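Local coordinates for BREX protein BrxA (Magnetospirillum magneticum, PDB 3BHW) that probably takes part in a type 1 BREX system, which protects the bacterium against double-stranded DNA phages by preventing replication of the phage DNA, at residues G71-Q76 with M182-E187; G102-L107 with D126-Q131. One frame throughout, in Å; residues are numbered along the deposited sequence. Where two conformers were deposited one is given.

Interaction 1 (G71-Q76 with M182-E187)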
loop_
_atom_site.group_PDB
_atom_site.type_symbol
_atom_site.label_atom_id
_atom_site.label_comp_id
_atom_site.label_asym_id
_atom_site.label_seq_id
_atom_site.Cartn_x
_atom_site.Cartn_y
_atom_site.Cartn_z
ATOM N N GLY A 71 2.166 12.242 6.613
ATOM C CA GLY A 71 2.780 13.159 7.550
ATOM C C GLY A 71 3.019 12.519 8.892
ATOM O O GLY A 71 2.690 11.341 9.093
ATOM N N PRO A 72 3.601 13.285 9.821
ATOM C CA PRO A 72 3.971 12.743 11.145
ATOM C C PRO A 72 2.829 12.085 11.919
ATOM O O PRO A 72 3.076 11.154 12.671
ATOM C CB PRO A 72 4.459 13.986 11.891
ATOM C CG PRO A 72 5.005 14.848 10.830
ATOM C CD PRO A 72 4.020 14.696 9.678
ATOM N N GLU A 73 1.604 12.565 11.752
ATOM C CA GLU A 73 0.471 12.038 12.475
ATOM C C GLU A 73 0.279 10.563 12.093
ATOM O O GLU A 73 0.032 9.682 12.938
ATOM C CB GLU A 73 -0.765 12.893 12.137
ATOM C CG GLU A 73 -0.595 14.419 12.432
ATOM C CD GLU A 73 0.367 15.204 11.491
ATOM O OE1 GLU A 73 0.474 14.920 10.270
ATOM O OE2 GLU A 73 1.019 16.145 11.997
ATOM N N LEU A 74 0.382 10.316 10.798
ATOM C CA LEU A 74 0.215 8.968 10.284
ATOM C C LEU A 74 1.449 8.096 10.552
ATOM O O LEU A 74 1.318 6.923 10.810
ATOM C CB LEU A 74 -0.104 9.005 8.810
ATOM C CG LEU A 74 -0.294 7.624 8.194
ATOM C CD1 LEU A 74 -1.221 7.764 7.056
ATOM C CD2 LEU A 74 1.075 7.131 7.738
ATOM N N TRP A 75 2.648 8.652 10.449
ATOM C CA TRP A 75 3.835 7.924 10.918
ATOM C C TRP A 75 3.653 7.465 12.369
ATOM O O TRP A 75 4.001 6.336 12.699
ATOM C CB TRP A 75 5.107 8.763 10.811
ATOM C CG TRP A 75 5.357 9.381 9.504
ATOM C CD1 TRP A 75 4.867 9.001 8.280
ATOM C CD2 TRP A 75 6.207 10.488 9.269
ATOM N NE1 TRP A 75 5.370 9.815 7.294
ATOM C CE2 TRP A 75 6.173 10.761 7.882
ATOM C CE3 TRP A 75 7.010 11.285 10.094
ATOM C CZ2 TRP A 75 6.927 11.793 7.304
ATOM C CZ3 TRP A 75 7.720 12.329 9.523
ATOM C CH2 TRP A 75 7.672 12.573 8.146
ATOM N N GLN A 76 3.072 8.312 13.213
ATOM C CA GLN A 76 2.913 7.964 14.626
ATOM C C GLN A 76 1.919 6.791 14.773
ATOM O O GLN A 76 2.105 5.917 15.605
ATOM C CB GLN A 76 2.466 9.202 15.415
ATOM C CG GLN A 76 2.641 9.086 16.921
ATOM C CD GLN A 76 3.936 9.716 17.452
ATOM O OE1 GLN A 76 4.577 9.157 18.339
ATOM N NE2 GLN A 76 4.315 10.877 16.921
ATOM N N MET A 182 -9.230 7.072 8.961
ATOM C CA MET A 182 -10.125 7.882 8.122
ATOM C C MET A 182 -10.107 9.376 8.504
ATOM O O MET A 182 -10.214 10.232 7.615
ATOM C CB MET A 182 -11.570 7.339 8.086
ATOM C CG MET A 182 -11.767 5.945 7.475
ATOM S SD MET A 182 -11.127 5.729 5.738
ATOM C CE MET A 182 -11.895 7.187 5.016
ATOM N N SER A 183 -10.008 9.664 9.809
ATOM C CA SER A 183 -9.966 11.041 10.296
ATOM C C SER A 183 -8.695 11.710 9.771
ATOM O O SER A 183 -8.741 12.859 9.292
ATOM C CB SER A 183 -10.109 11.087 11.844
ATOM O OG SER A 183 -10.045 12.404 12.394
ATOM N N TYR A 184 -7.571 11.000 9.841
ATOM C CA TYR A 184 -6.329 11.536 9.307
ATOM C C TYR A 184 -6.450 11.881 7.812
ATOM O O TYR A 184 -6.101 12.976 7.407
ATOM C CB TYR A 184 -5.119 10.586 9.551
ATOM C CG TYR A 184 -3.870 11.050 8.826
ATOM C CD1 TYR A 184 -2.956 11.933 9.429
ATOM C CD2 TYR A 184 -3.655 10.716 7.482
ATOM C CE1 TYR A 184 -1.842 12.422 8.744
ATOM C CE2 TYR A 184 -2.523 11.193 6.779
ATOM C CZ TYR A 184 -1.634 12.054 7.432
ATOM O OH TYR A 184 -0.540 12.533 6.759
ATOM N N LEU A 185 -7.034 10.956 7.053
ATOM C CA LEU A 185 -7.207 11.125 5.601
ATOM C C LEU A 185 -8.106 12.292 5.219
ATOM O O LEU A 185 -7.769 13.024 4.292
ATOM C CB LEU A 185 -7.694 9.832 4.951
ATOM C CG LEU A 185 -6.729 8.637 4.878
ATOM C CD1 LEU A 185 -7.514 7.444 4.344
ATOM C CD2 LEU A 185 -5.381 8.895 4.063
ATOM N N ARG A 186 -9.235 12.445 5.926
ATOM C CA ARG A 186 -10.172 13.569 5.707
ATOM C C ARG A 186 -9.455 14.863 6.038
ATOM O O ARG A 186 -9.443 15.811 5.225
ATOM C CB ARG A 186 -11.466 13.406 6.513
ATOM C CG ARG A 186 -12.276 12.189 6.055
ATOM C CD ARG A 186 -13.747 12.286 6.326
ATOM N NE ARG A 186 -14.364 10.976 6.149
ATOM C CZ ARG A 186 -14.370 10.037 7.090
ATOM N NH1 ARG A 186 -13.806 10.276 8.278
ATOM N NH2 ARG A 186 -14.938 8.866 6.851
ATOM N N GLU A 187 -8.833 14.900 7.219
ATOM C CA GLU A 187 -8.197 16.128 7.707
ATOM C C GLU A 187 -7.039 16.597 6.823
ATOM O O GLU A 187 -6.731 17.791 6.777
ATOM C CB GLU A 187 -7.777 15.978 9.176
ATOM C CG GLU A 187 -8.998 15.782 10.114
ATOM C CD GLU A 187 -8.620 15.482 11.564
ATOM O OE1 GLU A 187 -7.438 15.701 11.942
ATOM O OE2 GLU A 187 -9.518 15.063 12.332
HETATM O O HOH W 1 0.093 15.098 7.506
#
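Tyr184 reaches from helix 179-187 to the first turn of helix 72-80 and is held there by both polar and apolar contacts. This is helix-helix packing in the all-helical BrxA fold, with one tyrosine spanning most of the gap. The CA atoms of Leu74 and Tyr184 lie 7.1 Å apart.

The polar contacts gather at the phenol oxygen. Gly71 is the N-cap residue of helix 72-80. Its backbone N donates a hydrogen bond to Tyr184 OH at 2.7 Å, and the N-H to oxygen angle of 139° shows that the bond is bent. The same hydroxyl donates to a water. The phenol oxygen is therefore gripped twice, once as acceptor and once as donor. In one of the two conformers of Glu73 the water also donates to Glu73 OE1, at 2.8 Å, and so links the hydroxyl to a carboxylate of the same helix turn.

The apolar contacts lie over one face of the ring and at its edge. Leu74 CB sits over the face, 3.7 Å from the ring centroid and 13° off the normal, which makes a CH-pi contact. Leu74 CG is anti to the backbone N (chi1 -180°), and CD1 of this leucine extends the cover to CE2 of Tyr184. Beyond this pair, Leu74 also touches Ala89 of helix 83-97, and Tyr184 touches Met70.

Glu73 takes the ring edge. In that same conformer its chain is bent at chi2, and its carboxylate lies nearly coplanar with the phenol ring, OE1 in the ring plane. Closer to the backbone, Glu73 CB approaches CE1 of Tyr184 to 3.6 Å.

Interaction 2 (G102-L107 with D126-Q131); sequences GDFLDL and DQYLEQ
Phe104 and Tyr128 meet between helix 99-112 and helix 122-135, two consecutive helices of the all-helical BrxA fold. The contact is a buried aromatic pair set obliquely. The ring planes are inclined at 50° and the centroids are 5.1 Å apart.

Tyr128 carries most of the contact. Its CG is anti to the backbone N (chi1 166°), and the ring extends across to the backbone of the facing helix. Phe104 lies over one face of this ring at two points. CA of Phe104 stands 4.0 Å from the Tyr128 centroid, 25° off the normal, in a CH-pi contact. CD1 of Phe104 lies over the same ring nearer its rim, 3.6 Å from Tyr128 CD2. Backbone and side chain of one residue thus share the tyrosine ring. Trp125 completes an aromatic cluster: it meets Phe104 edge-to-face and also contacts the Tyr128 ring.

The hydroxyl end of Tyr128 comes close to the backbone of helix 99-112. Phe104 N is near the hydroxyl, but the angle is too poor for a hydrogen bond. The hydroxyl instead bonds to Leu100 O, one turn earlier in that helix, which satisfies this buried polar group.

Asp103 borders the same oxygen with its CB, while its carboxylate is engaged elsewhere. OD2 takes a salt bridge from Arg7 and a hydrogen bond with Tyr8, and OD1 is hydrogen-bonded to Tyr192. These bonds join the N-terminal segment and helix 191-197 to this site. Asp103 CB itself lies 3.1 Å from Tyr128 OH.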
loop_
_atom_site.group_PDB
_atom_site.type_symbol
_atom_site.label_atom_id
_atom_site.label_comp_id
_atom_site.label_asym_id
_atom_site.label_seq_id
_atom_site.Cartn_x
_atom_site.Cartn_y
_atom_site.Cartn_z
ATOM N N GLY A 102 -4.186 1.897 -6.306
ATOM C CA GLY A 102 -5.416 2.658 -6.069
ATOM C C GLY A 102 -6.496 2.423 -7.131
ATOM O O GLY A 102 -7.667 2.183 -6.776
ATOM N N ASP A 103 -6.100 2.470 -8.412
ATOM C CA ASP A 103 -7.020 2.269 -9.532
ATOM C C ASP A 103 -7.548 0.822 -9.554
ATOM O O ASP A 103 -8.687 0.594 -9.949
ATOM C CB ASP A 103 -6.402 2.654 -10.907
ATOM C CG ASP A 103 -6.435 4.145 -11.171
ATOM O OD1 ASP A 103 -6.806 4.913 -10.255
ATOM O OD2 ASP A 103 -6.096 4.540 -12.323
ATOM N N PHE A 104 -6.730 -0.143 -9.117
ATOM C CA PHE A 104 -7.244 -1.517 -8.984
ATOM C C PHE A 104 -8.468 -1.540 -8.037
ATOM O O PHE A 104 -9.520 -2.131 -8.359
ATOM C CB PHE A 104 -6.142 -2.484 -8.518
ATOM C CG PHE A 104 -6.513 -3.944 -8.678
ATOM C CD1 PHE A 104 -7.130 -4.396 -9.830
ATOM C CD2 PHE A 104 -6.296 -4.845 -7.626
ATOM C CE1 PHE A 104 -7.469 -5.763 -9.984
ATOM C CE2 PHE A 104 -6.658 -6.209 -7.748
ATOM C CZ PHE A 104 -7.244 -6.666 -8.946
ATOM N N LEU A 105 -8.336 -0.852 -6.913
ATOM C CA LEU A 105 -9.323 -0.792 -5.872
ATOM C C LEU A 105 -10.519 -0.042 -6.422
ATOM O O LEU A 105 -11.602 -0.602 -6.424
ATOM C CB LEU A 105 -8.731 -0.073 -4.677
ATOM C CG LEU A 105 -7.682 -0.942 -4.002
ATOM C CD1 LEU A 105 -6.723 -0.086 -3.125
ATOM C CD2 LEU A 105 -8.375 -2.031 -3.206
ATOM N N ASP A 106 -10.280 1.155 -6.980
ATOM C CA ASP A 106 -11.304 2.050 -7.447
ATOM C C ASP A 106 -12.138 1.513 -8.595
ATOM O O ASP A 106 -13.328 1.682 -8.602
ATOM C CB ASP A 106 -10.604 3.340 -7.944
ATOM C CG ASP A 106 -11.585 4.528 -8.163
ATOM O OD1 ASP A 106 -12.626 4.607 -7.494
ATOM O OD2 ASP A 106 -11.277 5.415 -8.935
ATOM N N LEU A 107 -11.476 0.958 -9.609
ATOM C CA LEU A 107 -12.154 0.601 -10.858
ATOM C C LEU A 107 -12.509 -0.867 -10.981
ATOM O O LEU A 107 -13.254 -1.191 -11.887
ATOM C CB LEU A 107 -11.272 0.956 -12.030
ATOM C CG LEU A 107 -10.754 2.395 -11.933
ATOM C CD1 LEU A 107 -9.840 2.614 -13.074
ATOM C CD2 LEU A 107 -11.813 3.454 -11.944
ATOM N N ASP A 126 -5.197 -9.551 -14.388
ATOM C CA ASP A 126 -4.687 -9.666 -15.737
ATOM C C ASP A 126 -5.357 -8.687 -16.690
ATOM O O ASP A 126 -4.686 -7.968 -17.421
ATOM C CB ASP A 126 -4.951 -11.090 -16.225
ATOM C CG ASP A 126 -3.798 -12.022 -15.955
ATOM O OD1 ASP A 126 -2.990 -11.767 -15.034
ATOM O OD2 ASP A 126 -3.707 -13.039 -16.679
ATOM N N GLN A 127 -6.686 -8.671 -16.673
ATOM C CA GLN A 127 -7.475 -7.880 -17.588
ATOM C C GLN A 127 -7.379 -6.378 -17.231
ATOM O O GLN A 127 -7.397 -5.509 -18.101
ATOM C CB GLN A 127 -8.918 -8.402 -17.621
ATOM C CG GLN A 127 -8.996 -9.854 -18.097
ATOM C CD GLN A 127 -10.304 -10.568 -17.742
ATOM O OE1 GLN A 127 -10.358 -11.820 -17.695
ATOM N NE2 GLN A 127 -11.376 -9.793 -17.564
ATOM N N TYR A 128 -7.200 -6.095 -15.961
ATOM C CA TYR A 128 -6.953 -4.717 -15.479
ATOM C C TYR A 128 -5.643 -4.196 -16.051
ATOM O O TYR A 128 -5.582 -3.069 -16.521
ATOM C CB TYR A 128 -6.979 -4.688 -13.926
ATOM C CG TYR A 128 -6.414 -3.420 -13.298
ATOM C CD1 TYR A 128 -7.141 -2.222 -13.301
ATOM C CD2 TYR A 128 -5.152 -3.436 -12.706
ATOM C CE1 TYR A 128 -6.625 -1.064 -12.710
ATOM C CE2 TYR A 128 -4.606 -2.281 -12.147
ATOM C CZ TYR A 128 -5.333 -1.106 -12.142
ATOM O OH TYR A 128 -4.820 0.061 -11.607
ATOM N N LEU A 129 -4.595 -4.998 -15.938
ATOM C CA LEU A 129 -3.345 -4.624 -16.585
ATOM C C LEU A 129 -3.501 -4.379 -18.071
ATOM O O LEU A 129 -2.974 -3.407 -18.570
ATOM C CB LEU A 129 -2.267 -5.645 -16.312
ATOM C CG LEU A 129 -1.691 -5.535 -14.908
ATOM C CD1 LEU A 129 -0.485 -6.446 -14.819
ATOM C CD2 LEU A 129 -1.287 -4.106 -14.612
ATOM N N GLU A 130 -4.207 -5.256 -18.782
ATOM C CA GLU A 130 -4.545 -5.008 -20.205
ATOM C C GLU A 130 -5.145 -3.601 -20.436
ATOM O O GLU A 130 -4.699 -2.852 -21.321
ATOM C CB GLU A 130 -5.492 -6.099 -20.735
ATOM C CG GLU A 130 -4.757 -7.371 -21.149
ATOM C CD GLU A 130 -5.671 -8.448 -21.735
ATOM O OE1 GLU A 130 -6.661 -8.852 -21.062
ATOM O OE2 GLU A 130 -5.358 -8.934 -22.857
ATOM N N GLN A 131 -6.134 -3.236 -19.616
ATOM C CA GLN A 131 -6.737 -1.917 -19.632
ATOM C C GLN A 131 -5.752 -0.791 -19.296
ATOM O O GLN A 131 -5.791 0.265 -19.909
ATOM C CB GLN A 131 -7.871 -1.876 -18.610
ATOM C CG GLN A 131 -9.124 -1.166 -19.074
ATOM C CD GLN A 131 -10.063 -2.071 -19.857
ATOM O OE1 GLN A 131 -9.809 -2.424 -21.017
ATOM N NE2 GLN A 131 -11.158 -2.446 -19.227
#

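From the N terminus, the chain first reaches 71-76, at the start of helix 72-80. It then passes through helix 83-97 to 102-107 on helix 99-112. Interaction 2 closes a short loop, with 18 residues between 102-107 and 126-131. The chain continues through helix 145-161 to 182-187, where interaction 1 closes a much longer loop of 105 residues. Interaction 2 is nested inside that loop. The two contacts do not touch: their centres are 26 Å apart and their nearest atoms about 11 Å. Interaction 1 ties helix 179-187, near the end of the chain, to helix 72-80, whereas interaction 2 joins neighbouring helices in the middle of the chain.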